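Local coordinates for leucine aminopeptidase A1, chloroplastic (Solanum lycopersicum, PDB 5D8N), which removes N-terminal amino acids, preferably leucine, from peptides as a magnesium-dependent homohexameric aminopeptidase of the M17 family and also has protein-folding chaperone activity, at residues Asp45-Gly50 with Asn139-Leu144; Ala329-Gly334 with Tyr517-Leu522; Thr378-Asn383 with Met463-Ala468; Ala395-Cys400 with Lys488-Glu493; Ile408-Leu413 with Leu498-Ala503. The protein carries 1 engineered substitution. One frame throughout, in Å; residues are numbered along the deposited sequence. Where two conformers were deposited one is given.

Contact 1 (Asp45-Gly50 with Asn139-Leu144)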
# COMPACT_ATOMS: atom_id res chain seq x y z
N ASP A 45 11.35 -13.53 -53.96
CA ASP A 45 11.87 -14.15 -52.76
C ASP A 45 10.79 -14.84 -51.91
O ASP A 45 11.06 -15.81 -51.21
CB ASP A 45 12.60 -13.12 -51.91
CG ASP A 45 13.74 -12.47 -52.64
OD1 ASP A 45 14.33 -13.13 -53.52
OD2 ASP A 45 14.04 -11.29 -52.36
N LEU A 46 9.59 -14.29 -51.92
CA LEU A 46 8.55 -14.75 -51.04
C LEU A 46 7.18 -14.42 -51.60
O LEU A 46 6.87 -13.26 -51.87
CB LEU A 46 8.69 -14.11 -49.67
CG LEU A 46 7.53 -14.37 -48.70
CD1 LEU A 46 7.52 -15.82 -48.21
CD2 LEU A 46 7.67 -13.42 -47.54
N LEU A 47 6.34 -15.44 -51.66
CA LEU A 47 4.95 -15.29 -52.01
C LEU A 47 4.12 -15.62 -50.77
O LEU A 47 4.15 -16.74 -50.25
CB LEU A 47 4.61 -16.30 -53.13
CG LEU A 47 3.12 -16.41 -53.49
CD1 LEU A 47 2.56 -15.10 -54.01
CD2 LEU A 47 2.94 -17.50 -54.53
N ALA A 48 3.31 -14.66 -50.36
CA ALA A 48 2.39 -14.85 -49.25
C ALA A 48 0.97 -14.94 -49.77
O ALA A 48 0.51 -14.05 -50.50
CB ALA A 48 2.50 -13.68 -48.27
N ILE A 49 0.26 -15.97 -49.33
CA ILE A 49 -1.11 -16.20 -49.76
C ILE A 49 -2.07 -16.25 -48.59
O ILE A 49 -1.89 -17.02 -47.64
CB ILE A 49 -1.21 -17.54 -50.49
CG1 ILE A 49 -0.35 -17.47 -51.76
CG2 ILE A 49 -2.67 -17.83 -50.85
CD1 ILE A 49 0.06 -18.84 -52.25
N GLY A 50 -3.09 -15.41 -48.65
CA GLY A 50 -4.08 -15.30 -47.59
C GLY A 50 -5.19 -16.29 -47.86
O GLY A 50 -5.79 -16.23 -48.93
N ASN A 139 12.07 -8.94 -52.45
CA ASN A 139 10.97 -8.79 -53.39
C ASN A 139 9.90 -9.80 -53.07
O ASN A 139 10.14 -11.01 -53.10
CB ASN A 139 11.45 -9.01 -54.83
CG ASN A 139 12.68 -8.20 -55.15
OD1 ASN A 139 13.74 -8.75 -55.42
ND2 ASN A 139 12.55 -6.87 -55.12
N ILE A 140 8.76 -9.30 -52.62
CA ILE A 140 7.71 -10.21 -52.22
C ILE A 140 6.44 -9.95 -52.99
O ILE A 140 6.28 -8.90 -53.63
CB ILE A 140 7.43 -10.13 -50.72
CG1 ILE A 140 6.72 -8.84 -50.35
CG2 ILE A 140 8.74 -10.27 -49.96
CD1 ILE A 140 6.30 -8.81 -48.90
N ALA A 141 5.50 -10.89 -52.86
CA ALA A 141 4.19 -10.75 -53.47
C ALA A 141 3.17 -11.22 -52.46
O ALA A 141 3.41 -12.16 -51.72
CB ALA A 141 4.11 -11.61 -54.72
N VAL A 142 1.97 -10.71 -52.61
CA VAL A 142 0.84 -11.16 -51.82
C VAL A 142 -0.33 -11.35 -52.75
O VAL A 142 -0.63 -10.48 -53.58
CB VAL A 142 0.46 -10.14 -50.73
CG1 VAL A 142 -0.73 -10.63 -49.92
CG2 VAL A 142 1.64 -9.89 -49.81
N ALA A 143 -1.09 -12.39 -52.44
CA ALA A 143 -2.35 -12.67 -53.11
C ALA A 143 -3.36 -13.34 -52.17
O ALA A 143 -2.97 -13.91 -51.15
CB ALA A 143 -2.05 -13.62 -54.27
N LEU A 144 -4.63 -13.32 -52.54
CA LEU A 144 -5.66 -14.11 -51.86
C LEU A 144 -5.86 -15.45 -52.55
O LEU A 144 -5.79 -15.53 -53.76
CB LEU A 144 -7.02 -13.39 -51.85
CG LEU A 144 -6.98 -11.99 -51.24
CD1 LEU A 144 -8.37 -11.38 -51.22
CD2 LEU A 144 -6.41 -12.05 -49.83

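Contact 2 (Ala329-Gly334 with Tyr517-Leu522)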
# COMPACT_ATOMS: atom_id res chain seq x y z
N ALA A 329 -1.20 13.98 -29.61
CA ALA A 329 -0.51 14.89 -30.49
C ALA A 329 0.05 14.16 -31.69
O ALA A 329 0.09 14.68 -32.81
CB ALA A 329 0.62 15.60 -29.75
N ALA A 330 0.62 12.99 -31.44
CA ALA A 330 1.23 12.23 -32.53
C ALA A 330 0.20 11.85 -33.59
O ALA A 330 0.51 11.87 -34.78
CB ALA A 330 1.88 10.99 -31.96
N ALA A 331 -1.01 11.50 -33.17
CA ALA A 331 -2.04 11.12 -34.12
C ALA A 331 -2.47 12.34 -34.92
O ALA A 331 -2.69 12.27 -36.13
CB ALA A 331 -3.23 10.50 -33.41
N VAL A 332 -2.53 13.48 -34.24
CA VAL A 332 -2.89 14.71 -34.93
C VAL A 332 -1.86 15.12 -35.98
O VAL A 332 -2.20 15.47 -37.12
CB VAL A 332 -3.17 15.82 -33.92
CG1 VAL A 332 -3.27 17.19 -34.56
CG2 VAL A 332 -4.48 15.51 -33.17
N LEU A 333 -0.59 15.11 -35.61
CA LEU A 333 0.46 15.48 -36.58
C LEU A 333 0.60 14.46 -37.70
O LEU A 333 0.80 14.81 -38.86
CB LEU A 333 1.79 15.68 -35.87
CG LEU A 333 1.77 16.88 -34.91
CD1 LEU A 333 3.09 16.97 -34.19
CD2 LEU A 333 1.52 18.21 -35.60
N GLY A 334 0.41 13.19 -37.36
CA GLY A 334 0.33 12.13 -38.36
C GLY A 334 -0.78 12.33 -39.36
O GLY A 334 -0.59 12.20 -40.57
N TYR A 517 -1.84 4.84 -33.46
CA TYR A 517 -3.28 4.81 -33.37
C TYR A 517 -3.88 6.19 -33.55
O TYR A 517 -3.50 7.14 -32.87
CB TYR A 517 -3.74 4.21 -32.04
CG TYR A 517 -5.24 4.17 -31.88
CD1 TYR A 517 -5.93 5.25 -31.37
CD2 TYR A 517 -5.95 3.02 -32.16
CE1 TYR A 517 -7.32 5.25 -31.31
CE2 TYR A 517 -7.32 2.95 -31.96
CZ TYR A 517 -8.01 4.08 -31.60
OH TYR A 517 -9.37 4.00 -31.43
N GLY A 518 -4.95 6.25 -34.32
CA GLY A 518 -5.77 7.44 -34.48
C GLY A 518 -5.62 8.03 -35.87
O GLY A 518 -6.56 8.69 -36.35
N VAL A 519 -4.42 7.97 -36.45
CA VAL A 519 -4.14 8.68 -37.69
C VAL A 519 -5.14 8.24 -38.74
O VAL A 519 -5.79 9.06 -39.37
CB VAL A 519 -2.71 8.44 -38.19
CG1 VAL A 519 -2.51 9.03 -39.56
CG2 VAL A 519 -1.70 9.06 -37.23
N SER A 520 -5.26 6.94 -38.96
CA SER A 520 -6.10 6.46 -40.05
C SER A 520 -7.55 6.86 -39.86
O SER A 520 -8.25 7.18 -40.82
CB SER A 520 -5.95 4.95 -40.27
OG SER A 520 -6.28 4.26 -39.06
N THR A 521 -8.04 6.76 -38.63
CA THR A 521 -9.42 7.13 -38.36
C THR A 521 -9.66 8.63 -38.60
O THR A 521 -10.67 9.04 -39.21
CB THR A 521 -9.84 6.72 -36.93
OG1 THR A 521 -9.73 5.30 -36.78
CG2 THR A 521 -11.26 7.14 -36.62
N LEU A 522 -8.74 9.47 -38.13
CA LEU A 522 -8.89 10.89 -38.35
C LEU A 522 -8.90 11.26 -39.84
O LEU A 522 -9.65 12.13 -40.27
CB LEU A 522 -7.80 11.68 -37.63
CG LEU A 522 -7.82 11.59 -36.09
CD1 LEU A 522 -6.66 12.37 -35.50
CD2 LEU A 522 -9.14 11.99 -35.48

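Contact 3 (Thr378-Asn383 with Met463-Ala468)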
# COMPACT_ATOMS: atom_id res chain seq x y z
N THR A 378 -12.34 29.05 -13.62
CA THR A 378 -11.27 28.73 -12.69
C THR A 378 -11.27 27.27 -12.30
O THR A 378 -12.35 26.65 -12.17
CB THR A 378 -11.39 29.56 -11.40
OG1 THR A 378 -12.71 29.42 -10.85
CG2 THR A 378 -11.17 31.01 -11.70
N ILE A 379 -10.08 26.71 -12.15
CA ILE A 379 -9.90 25.28 -11.88
C ILE A 379 -9.01 25.08 -10.69
O ILE A 379 -7.89 25.59 -10.65
CB ILE A 379 -9.24 24.56 -13.08
CG1 ILE A 379 -10.07 24.80 -14.34
CG2 ILE A 379 -9.10 23.07 -12.82
CD1 ILE A 379 -9.20 24.82 -15.58
N GLU A 380 -9.56 24.43 -9.67
CA GLU A 380 -8.77 24.03 -8.53
C GLU A 380 -8.06 22.71 -8.81
O GLU A 380 -8.69 21.71 -9.13
CB GLU A 380 -9.62 23.87 -7.27
CG GLU A 380 -8.82 23.38 -6.07
CD GLU A 380 -9.68 23.20 -4.82
OE1 GLU A 380 -10.92 23.00 -4.92
OE2 GLU A 380 -9.05 23.36 -3.75
N VAL A 381 -6.75 22.74 -8.77
CA VAL A 381 -5.99 21.58 -9.23
C VAL A 381 -5.81 20.66 -8.04
O VAL A 381 -4.82 20.74 -7.35
CB VAL A 381 -4.66 22.01 -9.88
CG1 VAL A 381 -3.87 20.79 -10.32
CG2 VAL A 381 -4.93 22.91 -11.08
N ASN A 382 -6.76 19.77 -7.81
CA ASN A 382 -6.68 18.87 -6.67
C ASN A 382 -5.75 17.68 -6.94
O ASN A 382 -5.37 16.99 -5.99
CB ASN A 382 -8.05 18.36 -6.24
CG ASN A 382 -8.72 17.53 -7.33
OD1 ASN A 382 -8.79 17.95 -8.48
ND2 ASN A 382 -9.37 16.45 -6.94
N ASN A 383 -5.38 17.46 -8.20
CA ASN A 383 -4.52 16.32 -8.51
C ASN A 383 -3.55 16.67 -9.64
O ASN A 383 -3.98 16.83 -10.79
CB ASN A 383 -5.39 15.14 -8.92
CG ASN A 383 -4.60 13.88 -9.20
OD1 ASN A 383 -3.50 13.67 -8.71
ND2 ASN A 383 -5.18 13.01 -10.01
N MET A 463 -17.59 17.08 -9.42
CA MET A 463 -16.45 17.90 -9.82
C MET A 463 -16.49 19.32 -9.23
O MET A 463 -15.73 20.19 -9.64
CB MET A 463 -16.40 17.97 -11.36
CG MET A 463 -16.18 16.62 -12.03
SD MET A 463 -14.57 15.90 -11.69
CE MET A 463 -13.50 16.78 -12.83
N LYS A 464 -17.44 19.58 -8.34
CA LYS A 464 -17.59 20.92 -7.73
C LYS A 464 -16.40 21.20 -6.82
O LYS A 464 -15.87 20.29 -6.19
CB LYS A 464 -18.85 20.98 -6.87
CG LYS A 464 -20.08 21.31 -7.69
N SER A 465 -15.99 22.46 -6.78
CA SER A 465 -14.92 22.90 -5.89
C SER A 465 -15.59 23.73 -4.81
O SER A 465 -16.58 24.39 -5.08
CB SER A 465 -13.91 23.77 -6.65
OG SER A 465 -12.96 24.37 -5.79
N GLY A 466 -14.96 23.79 -3.64
CA GLY A 466 -15.40 24.67 -2.58
C GLY A 466 -14.87 26.09 -2.69
O GLY A 466 -15.39 26.98 -1.96
N VAL A 467 -13.98 26.33 -3.66
CA VAL A 467 -13.41 27.67 -3.88
C VAL A 467 -13.41 28.13 -5.34
O VAL A 467 -13.58 29.32 -5.62
CB VAL A 467 -11.99 27.78 -3.31
CG1 VAL A 467 -12.01 27.82 -1.80
CG2 VAL A 467 -11.13 26.61 -3.77
N ALA A 468 -13.20 27.20 -6.27
CA ALA A 468 -13.12 27.54 -7.70
C ALA A 468 -14.38 27.11 -8.43
O ALA A 468 -15.28 26.57 -7.82
CB ALA A 468 -11.87 26.91 -8.34
O HOH W 1 -12.68 22.13 -3.20

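Contact 4 (Ala395-Cys400 with Lys488-Glu493)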
# COMPACT_ATOMS: atom_id res chain seq x y z
N ALA A 395 -6.41 24.60 -25.34
CA ALA A 395 -6.38 24.21 -26.76
C ALA A 395 -7.77 24.14 -27.37
O ALA A 395 -7.97 24.50 -28.52
CB ALA A 395 -5.69 22.87 -26.92
N LEU A 396 -8.74 23.68 -26.60
CA LEU A 396 -10.09 23.58 -27.09
C LEU A 396 -10.73 24.95 -27.27
O LEU A 396 -11.47 25.18 -28.22
CB LEU A 396 -10.90 22.67 -26.16
CG LEU A 396 -10.61 21.18 -26.23
CD1 LEU A 396 -11.29 20.44 -25.07
CD2 LEU A 396 -11.11 20.53 -27.52
N ILE A 397 -10.47 25.85 -26.33
CA ILE A 397 -10.96 27.22 -26.45
C ILE A 397 -10.36 27.82 -27.70
O ILE A 397 -11.08 28.42 -28.48
CB ILE A 397 -10.57 28.04 -25.21
CG1 ILE A 397 -11.38 27.57 -24.00
CG2 ILE A 397 -10.84 29.52 -25.43
CD1 ILE A 397 -10.75 27.91 -22.65
N TYR A 398 -9.07 27.61 -27.93
CA TYR A 398 -8.42 28.13 -29.12
C TYR A 398 -9.04 27.56 -30.39
O TYR A 398 -9.32 28.28 -31.35
CB TYR A 398 -6.93 27.76 -29.10
CG TYR A 398 -6.12 28.35 -30.22
CD1 TYR A 398 -5.96 27.69 -31.41
CD2 TYR A 398 -5.55 29.60 -30.10
CE1 TYR A 398 -5.25 28.24 -32.45
CE2 TYR A 398 -4.76 30.15 -31.11
CZ TYR A 398 -4.65 29.47 -32.30
OH TYR A 398 -3.82 29.97 -33.28
N ALA A 399 -9.30 26.26 -30.39
CA ALA A 399 -9.94 25.65 -31.54
C ALA A 399 -11.30 26.31 -31.81
O ALA A 399 -11.66 26.57 -32.97
CB ALA A 399 -10.10 24.14 -31.34
N CYS A 400 -12.10 26.45 -30.77
CA CYS A 400 -13.41 27.08 -30.96
C CYS A 400 -13.26 28.50 -31.51
O CYS A 400 -14.06 28.93 -32.31
CB CYS A 400 -14.23 27.09 -29.67
SG CYS A 400 -14.73 25.44 -29.12
N LYS A 488 -15.62 19.39 -21.62
CA LYS A 488 -16.81 20.02 -22.15
C LYS A 488 -16.99 21.46 -21.66
O LYS A 488 -17.63 22.26 -22.33
CB LYS A 488 -18.04 19.21 -21.74
CG LYS A 488 -19.37 19.68 -22.31
CD LYS A 488 -20.47 18.69 -21.97
CE LYS A 488 -21.86 19.12 -22.41
NZ LYS A 488 -22.46 19.92 -21.31
N GLN A 489 -16.46 21.78 -20.49
CA GLN A 489 -16.59 23.11 -19.92
C GLN A 489 -15.85 24.13 -20.79
O GLN A 489 -15.95 25.33 -20.55
CB GLN A 489 -16.01 23.15 -18.50
CG GLN A 489 -16.83 22.40 -17.46
CD GLN A 489 -18.08 23.14 -17.06
OE1 GLN A 489 -18.07 24.36 -16.89
NE2 GLN A 489 -19.18 22.42 -17.03
N PHE A 490 -15.01 23.65 -21.69
CA PHE A 490 -14.14 24.54 -22.44
C PHE A 490 -14.44 24.53 -23.93
O PHE A 490 -13.65 25.00 -24.76
CB PHE A 490 -12.69 24.17 -22.15
CG PHE A 490 -12.38 24.20 -20.69
CD1 PHE A 490 -12.19 25.41 -20.03
CD2 PHE A 490 -12.44 23.04 -19.94
CE1 PHE A 490 -12.09 25.45 -18.66
CE2 PHE A 490 -12.24 23.08 -18.57
CZ PHE A 490 -12.11 24.29 -17.92
N VAL A 491 -15.60 23.97 -24.26
CA VAL A 491 -16.03 23.84 -25.63
C VAL A 491 -17.33 24.64 -25.80
O VAL A 491 -18.33 24.45 -25.11
CB VAL A 491 -16.29 22.38 -26.02
CG1 VAL A 491 -16.87 22.28 -27.42
CG2 VAL A 491 -15.01 21.57 -25.93
N ASP A 492 -17.31 25.49 -26.80
CA ASP A 492 -18.48 26.26 -27.19
C ASP A 492 -19.59 25.30 -27.58
O ASP A 492 -19.41 24.43 -28.44
CB ASP A 492 -18.05 27.07 -28.42
CG ASP A 492 -18.99 28.17 -28.76
OD1 ASP A 492 -20.22 28.01 -28.61
OD2 ASP A 492 -18.44 29.19 -29.22
N GLU A 493 -20.76 25.53 -27.03
CA GLU A 493 -21.89 24.63 -27.23
C GLU A 493 -22.36 24.54 -28.68
O GLU A 493 -22.90 23.52 -29.10
CB GLU A 493 -23.03 25.11 -26.33
CG GLU A 493 -24.32 24.29 -26.39
CD GLU A 493 -25.00 24.20 -25.03
OE1 GLU A 493 -25.33 25.27 -24.46
OE2 GLU A 493 -25.24 23.07 -24.53

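Contact 5 (Ile408-Leu413 with Leu498-Ala503)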
# COMPACT_ATOMS: atom_id res chain seq x y z
N ILE A 408 -12.52 17.17 -33.04
CA ILE A 408 -12.14 15.95 -32.33
C ILE A 408 -10.86 16.18 -31.56
O ILE A 408 -9.86 16.61 -32.16
CB ILE A 408 -11.95 14.76 -33.28
CG1 ILE A 408 -13.25 14.45 -34.03
CG2 ILE A 408 -11.49 13.52 -32.50
CD1 ILE A 408 -13.14 13.31 -35.02
N ASP A 409 -10.84 15.83 -30.27
CA ASP A 409 -9.58 15.80 -29.53
C ASP A 409 -9.20 14.36 -29.22
O ASP A 409 -10.06 13.51 -29.05
CB ASP A 409 -9.60 16.64 -28.26
CG ASP A 409 -10.29 15.94 -27.10
OD1 ASP A 409 -9.65 15.02 -26.49
OD2 ASP A 409 -11.42 16.36 -26.76
N LEU A 410 -7.90 14.10 -29.25
CA LEU A 410 -7.34 12.83 -28.83
C LEU A 410 -6.37 13.07 -27.70
O LEU A 410 -5.48 13.92 -27.79
CB LEU A 410 -6.60 12.15 -29.98
CG LEU A 410 -7.52 11.48 -31.02
CD1 LEU A 410 -8.07 12.55 -31.93
CD2 LEU A 410 -6.74 10.47 -31.84
N ALA A 411 -6.54 12.30 -26.65
CA ALA A 411 -5.72 12.44 -25.45
C ALA A 411 -5.65 11.11 -24.69
O ALA A 411 -6.64 10.37 -24.57
CB ALA A 411 -6.31 13.50 -24.54
N THR A 412 -4.44 10.83 -24.23
CA THR A 412 -4.22 9.78 -23.24
C THR A 412 -4.62 10.35 -21.89
O THR A 412 -3.78 10.89 -21.16
CB THR A 412 -2.75 9.35 -23.24
OG1 THR A 412 -1.89 10.50 -23.14
CG2 THR A 412 -2.41 8.68 -24.52
N LEU A 413 -5.91 10.37 -21.62
CA LEU A 413 -6.42 11.14 -20.50
C LEU A 413 -6.48 10.40 -19.17
O LEU A 413 -6.16 10.97 -18.15
CB LEU A 413 -7.79 11.73 -20.81
CG LEU A 413 -7.99 13.06 -20.10
CD1 LEU A 413 -7.22 14.16 -20.82
CD2 LEU A 413 -9.47 13.41 -20.02
N LEU A 498 -16.14 15.92 -30.12
CA LEU A 498 -15.92 14.58 -29.58
C LEU A 498 -14.52 14.42 -29.00
O LEU A 498 -13.52 14.82 -29.61
CB LEU A 498 -16.15 13.53 -30.65
CG LEU A 498 -16.01 12.05 -30.26
CD1 LEU A 498 -16.95 11.26 -31.14
CD2 LEU A 498 -14.61 11.52 -30.46
N HIS A 499 -14.47 13.74 -27.87
CA HIS A 499 -13.23 13.49 -27.13
C HIS A 499 -12.92 12.00 -27.22
O HIS A 499 -13.77 11.16 -26.89
CB HIS A 499 -13.41 13.91 -25.67
CG HIS A 499 -12.45 13.27 -24.73
ND1 HIS A 499 -11.10 13.50 -24.79
CD2 HIS A 499 -12.65 12.52 -23.62
CE1 HIS A 499 -10.49 12.87 -23.80
NE2 HIS A 499 -11.41 12.27 -23.07
N LEU A 500 -11.70 11.70 -27.63
CA LEU A 500 -11.27 10.32 -27.74
C LEU A 500 -10.14 10.03 -26.76
O LEU A 500 -9.04 10.60 -26.86
CB LEU A 500 -10.85 10.05 -29.18
CG LEU A 500 -10.86 8.59 -29.63
CD1 LEU A 500 -12.25 7.98 -29.60
CD2 LEU A 500 -10.25 8.44 -31.02
N ASP A 501 -10.45 9.23 -25.74
CA ASP A 501 -9.49 8.83 -24.71
C ASP A 501 -8.74 7.59 -25.21
O ASP A 501 -9.25 6.45 -25.16
CB ASP A 501 -10.21 8.57 -23.37
CG ASP A 501 -9.27 8.55 -22.15
OD1 ASP A 501 -8.04 8.45 -22.33
OD2 ASP A 501 -9.77 8.65 -21.00
N VAL A 502 -7.51 7.81 -25.63
CA VAL A 502 -6.70 6.81 -26.34
C VAL A 502 -5.53 6.30 -25.48
O VAL A 502 -4.56 5.78 -26.01
CB VAL A 502 -6.11 7.40 -27.64
CG1 VAL A 502 -7.22 7.81 -28.59
CG2 VAL A 502 -5.21 8.60 -27.39
N ALA A 503 -5.64 6.40 -24.17
CA ALA A 503 -4.63 5.89 -23.27
C ALA A 503 -4.15 4.49 -23.60
O ALA A 503 -2.96 4.21 -23.47
CB ALA A 503 -5.10 5.94 -21.82

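Contact 1 (Asp45-Gly50 with Asn139-Leu144)
Leu46 and Ile140 lie side by side and point the same way, CB of Leu46 resting 3.9 Å from CG2 of Ile140. They belong to neighbouring parallel strands, 46-50 and 139-144, whose in-register pairs put Leu46, Ile140, Ala48, Val142 and Leu144 on one face of the sheet and Leu47, Ile49, Ala141 and Ala143 on the other. On that second face Leu47 has its CG anti to the backbone N (chi1 172°), which lets CD1 reach across to CB of Ala141 at 3.9 Å. The alanines suit their places because a single methyl leaves room for a larger neighbour: CB of Ala48 meets CG2 of Val142. Backbone bonds alternate between the strands, the straightest from Ala48 N to Ala141 O (2.8 Å, 178°). At the start of the two strands Asp45 N bonds to Asn139 O, while Asn139 N returns a bond to Asp45 OD2 (3.1 Å) from above the carboxylate plane; Arg138 N also binds that oxygen. Helix 119-134 covers the Ala48-Val142 face and joins strand 104-112 to strand 139-144 in a beta-alpha-beta crossover, with strand 46-52 between them, consistent with the macro-like N-terminal domain of M17 aminopeptidases.

Contact 2 (Ala329-Gly334 with Tyr517-Leu522)
Ala331 pushes its methyl group into the start of helix 519-527, where CB lies 3.4 Å from the carbonyl O of Tyr517 and 4.1 Å from CA of Gly518. Its CA is only 4.8 Å from CA of Val519, a very close approach for two helical segments, and the small residues on both sides explain it. A side chain on Gly518 would run into the Ala331 methyl; this glycine also has a positive phi (111°), where a CB would crowd the carbonyl O of Tyr517, so the backbone itself calls for glycine. Gly334 is small for a similar reason, since a CB here would collide with CG2 of Val519. That branch comes 3.5 Å from Ala331 O, and the other, CG1, sits 3.7 Å from the carbonyl C of Gly334. With CG1 anti to the backbone N (chi1 172°), the two methyls are shared out, CG2 to Ala331 and CG1 to Gly334. Farther along, Leu522 brings CD1 to 4.0 Å from Ala331 O and also meets CG2 of Val332, a looser apolar contact.

Gly518 occupies the N-cap position of helix 519-527, and its N is bound by Glu448 OE2. Leu410 of strand 406-411 packs against both Ala331 and Leu522, while Val213 of helix 197-221 touches Val519. The contact therefore joins two helices over the central sheet of the catalytic domain. Its chemistry is almost wholly van der Waals: methyls lie against backbone, so the fit depends on shape and on the smallness of alanine and glycine rather than on polar pairing between these segments.

Contact 3 (Thr378-Asn383 with Met463-Ala468)
Strand 378-380 runs beside an irregular loop, 463-468, and their backbones come nearest at Thr378 and Ala468, with CA atoms 5.5 Å apart. The loop is shaped by an ST turn and ST motif at Ser465, just before strand 470-471, which pairs with strand 378-380 in a small three-stranded sheet. Ser465 has its OG anti to the backbone N (chi1 172°), where it accepts from Val467 N (3.1 Å) and Ala468 N (2.9 Å) and donates to Glu380 OE1 (2.6 Å) from above the carboxylate plane. A short hydroxyl suits this place, since it can both accept and donate. Replacing this serine by alanine is likely to leave the two backbone N-H groups without their acceptor and Glu380 OE1 without its serine donor, freeing the turn to shift. Glu380 reaches the loop on an extended chain. Its other oxygen, OE2, forms a salt bridge with Lys323 of the second subunit, so the acid serves loop and subunit interface together. The methyl of Ala468 lies against the strand, 3.6 Å from both Glu380 N and Thr378 OG1; that hydroxyl is hydrogen-bonded to Phe176 O of the second subunit. A water donates to Glu380 OE1 at 2.6 Å and accepts from Gly466 N at 2.9 Å.

Contact 4 (Ala395-Cys400 with Lys488-Glu493)
The Phe490 ring meets Ile397 obliquely, CD1 of the ring 3.9 Å from CD1 of the isoleucine, while CB of Gln489 covers one of its faces, offset toward the rim. The ring also meets Phe486, their planes at about 50°, and Asn375 touches the phenylalanine as well. Phe490 points its CB toward helix 388-401, but the ring turns off from the helix, so the nearer contact is made by the backbone: CG1 of Ile397 lies 3.5 Å from Phe490 O. Ile397 holds CG1 anti to its carbonyl carbon (chi1 -71°), which carries CD1 on to the ring. A beta-branched chain suits this place: CG1 packs on the carbonyl O and CD1 goes on to the ring.

Next along, CD1 of Leu396 packs on CG2 of Val491 at 4.0 Å. One turn later Cys400 lies against the same loop: Asp492 N donates to its SG (3.5 Å, 161°), a long bond to a soft acceptor, and CB of Asp492 rests 3.8 Å from that sulfur. A serine here would probably lose much of this fit, because its smaller oxygen would stand farther from Asp492 N and leave a gap beside CB of Asp492 and CG1 of Val491.

A type I turn from Lys488 to Val491 leads from helix 479-488 toward strand 496-501, and Asp492 OD2 forms a salt bridge with Lys494. On the sheet side, Ile407 of strand 406-411 packs on Leu396 and Cys400, and Trp497 of strand 496-501 on Leu396 and Val491, so helix 388-401 rests on the central sheet with the loop along its flank.

Contact 5 (Ile408-Leu413 with Leu498-Ala503)
Asp409 and His499 meet by a nearly straight hydrogen bond: His499 ND1 donates to OD1 of Asp409 at 2.7 Å and 171°, using the syn lone pair of the oxygen, which lies almost in the imidazole plane. Carboxylate and ring planes are 31° apart. Asp409 keeps CG between its backbone N and carbonyl carbon (chi1 80°), a turn that swings the acid over to the neighbouring strand, and its OD2 is taken by Trp497 NE1. The bond satisfies ND1 and one oxygen of the buried acid, and would probably hold the ring in this rotation and tautomer. CB of Ala411 lies at the ring edge, and CD2 of Leu413 comes 3.8 Å from His499 NE2. Past the strand end, Leu413 N donates to Asp501 OD1 (3.0 Å) from above the carboxylate plane, while Thr414 OG1 binds OD2.

The other face of the sheet is aliphatic: Leu410 and Leu500 lie side by side, CG to CB 4.1 Å, and CG1 of Val502, just past the strand, packs on CD2 of Leu410. Backbone hydrogen bonds of a parallel pair hold the register, Ala411 N to Leu500 O among them. Thr412 O accepts from NZ of Lys300, a residue of the first magnesium site, placing the strand end beside it. Strand 406-411 lies between strands 293-305 and 496-501 in the central sheet of the catalytic domain, with helix 479-488 on the Asp409-His499 face and helix 519-527 on the Ile408-Leu410 face.

Contact 1 stands apart in the N-terminal domain, about 49 Å between centres from contact 4; the other four share the catalytic domain. Contacts 2 and 5 lie nearest the chain's centre and meet at strand 406-411; contacts 1 and 4 lie about 25 Å out, though still buried, and contact 3 is farthest, at the subunit interface. Contacts 1 and 5 are both parallel strand pairs, but contact 1 is faced with aliphatic side chains, whereas contact 5 adds a buried acid-imidazole pair. Contacts 4 and 5 adjoin through Leu396 and Asp409, contacts 3 and 4 through Ile379 and Phe490. Contact 3 turns on one acid shared by a serine, a water and the second subunit, while contact 2 relies on close-fitting small residues.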